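Local coordinates for protein alternansucrase (Leuconostoc mesenteroides, PDB 6HVG) that is a large multidomain member of glycoside hydrolase family 70 that carries a calcium ion and repeats of the choline-binding type, at residues N795-S809 / G994-V1006. Sequence-based numbering, arbitrary orientation.
Sequences NPSGFKKYNDYNLPS and GSLNALISGYLGV
N806 and S1001 are joined through both ends of the N806 amide. OD1 of N806 accepts from S1001 N at 2.7 Å in a nearly straight bond (166°). ND2 of N806 donates to S1001 O at 2.9 Å; that oxygen lies in the amide plane, although ND2 stands above the plane of the S1001 carbonyl. Two bonds to one backbone residue fix the turn of the amide. The N806 side chain has CG beside its own N (chi1 -71°), which carries the amide across to S1001. A water accepts from N806 N and makes a weak bond with S1001 OG. S1001 OG also lies 3.5 Å from Y805 CD1, while K800 CB sits over one face of that ring, toward its rim. The K800 chain bends at its last torsion, and NZ donates to A998 O at 3.1 Å, in the carbonyl plane and on a lone pair. NZ also bonds Q793 O. N997 OD1 accepts from L999 N, an Asx turn at the start of the tight turn through A998 and L999. P808 lays CG against L999 O (3.3 Å), and S809 OG meets I1000 CD1 at 3.6 Å. L1004 CD2 reaches the S809 backbone. The contact thus ties the loop between helices 779-793 and 807-814 to the turn and corner, residues 998-1002, that link strands 995-997 and 1003-1009; the latter strand lies between antiparallel strands 910-915 and 940-947.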
loop_
_atom_site.group_PDB
_atom_site.type_symbol
_atom_site.label_atom_id
_atom_site.label_comp_id
_atom_site.label_asym_id
_atom_site.label_seq_id
_atom_site.Cartn_x
_atom_site.Cartn_y
_atom_site.Cartn_z
ATOM N N ASN A 795 10.631 -26.444 5.207
ATOM C CA ASN A 795 10.173 -27.128 6.403
ATOM C C ASN A 795 9.740 -28.572 6.087
ATOM O O ASN A 795 8.855 -28.774 5.269
ATOM C CB ASN A 795 9.013 -26.338 7.040
ATOM C CG ASN A 795 8.727 -26.774 8.470
ATOM O OD1 ASN A 795 8.581 -27.964 8.723
ATOM N ND2 ASN A 795 8.616 -25.832 9.394
ATOM N N PRO A 796 10.374 -29.582 6.717
ATOM C CA PRO A 796 9.963 -30.987 6.461
ATOM C C PRO A 796 8.535 -31.315 6.925
ATOM O O PRO A 796 7.901 -32.221 6.391
ATOM C CB PRO A 796 10.989 -31.832 7.229
ATOM C CG PRO A 796 11.828 -30.887 8.000
ATOM C CD PRO A 796 11.490 -29.475 7.673
ATOM N N SER A 797 8.025 -30.586 7.904
ATOM C CA SER A 797 6.623 -30.733 8.301
ATOM C C SER A 797 5.702 -30.688 7.107
ATOM O O SER A 797 4.717 -31.403 7.049
ATOM C CB SER A 797 6.226 -29.628 9.274
ATOM O OG SER A 797 5.941 -28.410 8.608
ATOM N N GLY A 798 6.017 -29.803 6.171
ATOM C CA GLY A 798 5.235 -29.620 4.960
ATOM C C GLY A 798 4.305 -28.428 5.024
ATOM O O GLY A 798 3.624 -28.122 4.046
ATOM N N PHE A 799 4.257 -27.776 6.181
ATOM C CA PHE A 799 3.410 -26.608 6.376
ATOM C C PHE A 799 4.264 -25.401 6.041
ATOM O O PHE A 799 5.480 -25.384 6.307
ATOM C CB PHE A 799 2.893 -26.557 7.823
ATOM C CG PHE A 799 2.139 -25.290 8.185
ATOM C CD1 PHE A 799 2.763 -24.254 8.889
ATOM C CD2 PHE A 799 0.794 -25.152 7.869
ATOM C CE1 PHE A 799 2.062 -23.097 9.228
ATOM C CE2 PHE A 799 0.086 -23.994 8.213
ATOM C CZ PHE A 799 0.723 -22.961 8.881
ATOM N N LYS A 800 3.623 -24.399 5.452
ATOM C CA LYS A 800 4.294 -23.165 5.094
ATOM C C LYS A 800 3.487 -21.987 5.591
ATOM O O LYS A 800 2.292 -21.859 5.289
ATOM C CB LYS A 800 4.497 -23.078 3.577
ATOM C CG LYS A 800 5.599 -23.994 3.060
ATOM C CD LYS A 800 5.421 -24.354 1.582
ATOM C CE LYS A 800 6.132 -25.655 1.192
ATOM N NZ LYS A 800 7.416 -25.893 1.924
ATOM N N LYS A 801 4.137 -21.143 6.375
ATOM C CA LYS A 801 3.476 -19.986 6.942
ATOM C C LYS A 801 3.554 -18.783 5.996
ATOM O O LYS A 801 2.563 -18.082 5.807
ATOM C CB LYS A 801 4.042 -19.662 8.328
ATOM C CG LYS A 801 3.068 -18.864 9.179
ATOM C CD LYS A 801 3.540 -18.466 10.569
ATOM C CE LYS A 801 2.487 -17.561 11.211
ATOM N NZ LYS A 801 2.935 -16.912 12.470
ATOM N N TYR A 802 4.727 -18.544 5.420
ATOM C CA TYR A 802 4.921 -17.414 4.529
ATOM C C TYR A 802 5.031 -17.877 3.085
ATOM O O TYR A 802 4.486 -17.236 2.175
ATOM C CB TYR A 802 6.177 -16.653 4.904
ATOM C CG TYR A 802 6.417 -16.538 6.399
ATOM C CD1 TYR A 802 5.576 -15.776 7.203
ATOM C CD2 TYR A 802 7.482 -17.199 7.001
ATOM C CE1 TYR A 802 5.792 -15.675 8.572
ATOM C CE2 TYR A 802 7.710 -17.111 8.363
ATOM C CZ TYR A 802 6.870 -16.356 9.154
ATOM O OH TYR A 802 7.132 -16.290 10.510
ATOM N N ASN A 803 5.684 -19.017 2.878
ATOM C CA ASN A 803 5.971 -19.533 1.535
ATOM C C ASN A 803 4.777 -20.222 0.860
ATOM O O ASN A 803 3.768 -20.568 1.511
ATOM C CB ASN A 803 7.127 -20.520 1.587
ATOM C CG ASN A 803 8.449 -19.856 1.811
ATOM O OD1 ASN A 803 9.251 -19.777 0.890
ATOM N ND2 ASN A 803 8.667 -19.332 3.022
ATOM N N ASP A 804 4.927 -20.429 -0.446
ATOM C CA ASP A 804 3.909 -21.053 -1.279
ATOM C C ASP A 804 4.014 -22.566 -1.312
ATOM O O ASP A 804 5.110 -23.147 -1.344
ATOM C CB ASP A 804 4.030 -20.568 -2.715
ATOM C CG ASP A 804 3.352 -19.241 -2.951
ATOM O OD1 ASP A 804 2.908 -18.606 -1.982
ATOM O OD2 ASP A 804 3.228 -18.836 -4.121
ATOM N N TYR A 805 2.845 -23.198 -1.366
ATOM C CA TYR A 805 2.712 -24.646 -1.458
ATOM C C TYR A 805 2.778 -25.102 -2.909
ATOM O O TYR A 805 2.441 -24.344 -3.808
ATOM C CB TYR A 805 1.362 -25.099 -0.869
ATOM C CG TYR A 805 1.220 -24.829 0.608
ATOM C CD1 TYR A 805 1.645 -25.764 1.545
ATOM C CD2 TYR A 805 0.644 -23.643 1.074
ATOM C CE1 TYR A 805 1.528 -25.521 2.901
ATOM C CE2 TYR A 805 0.537 -23.387 2.428
ATOM C CZ TYR A 805 0.980 -24.330 3.336
ATOM O OH TYR A 805 0.854 -24.085 4.684
ATOM N N ASN A 806 3.238 -26.339 -3.131
ATOM C CA ASN A 806 3.054 -27.038 -4.409
ATOM C C ASN A 806 3.710 -26.358 -5.619
ATOM O O ASN A 806 3.245 -26.518 -6.755
ATOM C CB ASN A 806 1.558 -27.300 -4.717
ATOM C CG ASN A 806 0.953 -28.357 -3.821
ATOM O OD1 ASN A 806 1.588 -29.362 -3.567
ATOM N ND2 ASN A 806 -0.277 -28.153 -3.389
ATOM N N LEU A 807 4.811 -25.643 -5.395
ATOM C CA LEU A 807 5.523 -24.990 -6.484
ATOM C C LEU A 807 5.996 -25.942 -7.596
ATOM O O LEU A 807 5.865 -25.603 -8.779
ATOM C CB LEU A 807 6.683 -24.157 -5.943
ATOM C CG LEU A 807 6.220 -22.856 -5.259
ATOM C CD1 LEU A 807 7.389 -22.088 -4.693
ATOM C CD2 LEU A 807 5.455 -21.961 -6.210
ATOM N N PRO A 808 6.522 -27.129 -7.236
ATOM C CA PRO A 808 6.847 -28.095 -8.285
ATOM C C PRO A 808 5.655 -28.488 -9.159
ATOM O O PRO A 808 5.784 -28.576 -10.374
ATOM C CB PRO A 808 7.355 -29.303 -7.491
ATOM C CG PRO A 808 7.962 -28.695 -6.286
ATOM C CD PRO A 808 7.060 -27.546 -5.934
ATOM N N SER A 809 4.507 -28.718 -8.541
ATOM C CA SER A 809 3.315 -29.123 -9.270
ATOM C C SER A 809 2.838 -27.991 -10.157
ATOM O O SER A 809 2.392 -28.212 -11.281
ATOM C CB SER A 809 2.214 -29.569 -8.286
ATOM O OG SER A 809 2.758 -30.333 -7.217
ATOM N N GLY A 994 -1.805 -39.119 -2.003
ATOM C CA GLY A 994 -1.455 -37.745 -1.663
ATOM C C GLY A 994 -0.380 -37.767 -0.583
ATOM O O GLY A 994 -0.402 -38.612 0.310
ATOM N N SER A 995 0.576 -36.854 -0.673
ATOM C CA SER A 995 1.683 -36.788 0.280
ATOM C C SER A 995 1.791 -35.387 0.887
ATOM O O SER A 995 1.220 -34.423 0.361
ATOM C CB SER A 995 3.006 -37.159 -0.416
ATOM O OG SER A 995 2.982 -38.479 -0.966
ATOM N N LEU A 996 2.536 -35.276 1.986
ATOM C CA LEU A 996 2.786 -33.988 2.617
ATOM C C LEU A 996 4.247 -33.901 3.021
ATOM O O LEU A 996 4.694 -34.666 3.854
ATOM C CB LEU A 996 1.848 -33.794 3.821
ATOM C CG LEU A 996 1.542 -32.353 4.289
ATOM C CD1 LEU A 996 0.103 -32.211 4.769
ATOM C CD2 LEU A 996 2.476 -31.898 5.400
ATOM N N ASN A 997 4.980 -32.975 2.407
ATOM C CA ASN A 997 6.385 -32.691 2.746
ATOM C C ASN A 997 6.779 -31.311 2.188
ATOM O O ASN A 997 5.934 -30.623 1.632
ATOM C CB ASN A 997 7.302 -33.797 2.207
ATOM C CG ASN A 997 7.127 -34.025 0.710
ATOM O OD1 ASN A 997 7.388 -33.130 -0.099
ATOM N ND2 ASN A 997 6.674 -35.220 0.331
ATOM N N ALA A 998 8.040 -30.909 2.338
ATOM C CA ALA A 998 8.488 -29.599 1.870
ATOM C C ALA A 998 8.225 -29.342 0.372
ATOM O O ALA A 998 7.939 -28.210 -0.019
ATOM C CB ALA A 998 9.967 -29.398 2.175
ATOM N N LEU A 999 8.319 -30.378 -0.457
ATOM C CA LEU A 999 8.188 -30.222 -1.918
ATOM C C LEU A 999 6.737 -30.325 -2.443
ATOM O O LEU A 999 6.442 -29.844 -3.547
ATOM C CB LEU A 999 9.079 -31.241 -2.644
ATOM C CG LEU A 999 10.582 -31.123 -2.369
ATOM C CD1 LEU A 999 11.309 -32.409 -2.721
ATOM C CD2 LEU A 999 11.200 -29.951 -3.111
ATOM N N ILE A 1000 5.828 -30.942 -1.681
ATOM C CA ILE A 1000 4.449 -31.094 -2.153
ATOM C C ILE A 1000 3.412 -31.218 -1.027
ATOM O O ILE A 1000 3.699 -31.719 0.056
ATOM C CB ILE A 1000 4.333 -32.283 -3.143
ATOM C CG1 ILE A 1000 2.978 -32.284 -3.851
ATOM C CG2 ILE A 1000 4.551 -33.617 -2.454
ATOM C CD1 ILE A 1000 2.918 -33.168 -5.081
ATOM N N SER A 1001 2.209 -30.735 -1.321
ATOM C CA SER A 1001 1.010 -30.977 -0.539
ATOM C C SER A 1001 -0.065 -31.393 -1.533
ATOM O O SER A 1001 -0.909 -30.587 -1.931
ATOM C CB SER A 1001 0.564 -29.720 0.204
ATOM O OG SER A 1001 1.622 -29.184 0.992
ATOM N N GLY A 1002 -0.023 -32.665 -1.916
ATOM C CA GLY A 1002 -0.928 -33.230 -2.917
ATOM C C GLY A 1002 -0.247 -34.348 -3.679
ATOM O O GLY A 1002 0.598 -35.059 -3.126
ATOM N N TYR A 1003 -0.608 -34.509 -4.949
ATOM C CA TYR A 1003 0.030 -35.523 -5.810
ATOM C C TYR A 1003 0.680 -34.893 -7.036
ATOM O O TYR A 1003 0.188 -33.885 -7.530
ATOM C CB TYR A 1003 -0.980 -36.577 -6.289
ATOM C CG TYR A 1003 -0.300 -37.634 -7.114
ATOM C CD1 TYR A 1003 0.440 -38.629 -6.509
ATOM C CD2 TYR A 1003 -0.323 -37.596 -8.497
ATOM C CE1 TYR A 1003 1.104 -39.583 -7.255
ATOM C CE2 TYR A 1003 0.333 -38.560 -9.246
ATOM C CZ TYR A 1003 1.044 -39.544 -8.616
ATOM O OH TYR A 1003 1.699 -40.501 -9.351
ATOM N N LEU A 1004 1.788 -35.482 -7.498
ATOM C CA LEU A 1004 2.410 -35.119 -8.780
ATOM C C LEU A 1004 3.051 -36.330 -9.442
ATOM O O LEU A 1004 3.966 -36.953 -8.885
ATOM C CB LEU A 1004 3.478 -34.047 -8.586
ATOM C CG LEU A 1004 4.236 -33.584 -9.827
ATOM C CD1 LEU A 1004 3.282 -33.027 -10.859
ATOM C CD2 LEU A 1004 5.297 -32.547 -9.459
ATOM N N GLY A 1005 2.576 -36.662 -10.640
ATOM C CA GLY A 1005 3.208 -37.693 -11.481
ATOM C C GLY A 1005 3.370 -37.187 -12.911
ATOM O O GLY A 1005 2.419 -36.673 -13.505
ATOM N N VAL A 1006 4.574 -37.309 -13.456
ATOM C CA VAL A 1006 4.828 -36.949 -14.831
ATOM C C VAL A 1006 5.463 -38.126 -15.554
ATOM O O VAL A 1006 6.408 -38.737 -15.051
ATOM C CB VAL A 1006 5.756 -35.731 -14.954
ATOM C CG1 VAL A 1006 5.858 -35.300 -16.416
ATOM C CG2 VAL A 1006 5.231 -34.580 -14.115
HETATM O O HOH W 1 4.186 -27.846 -0.688
#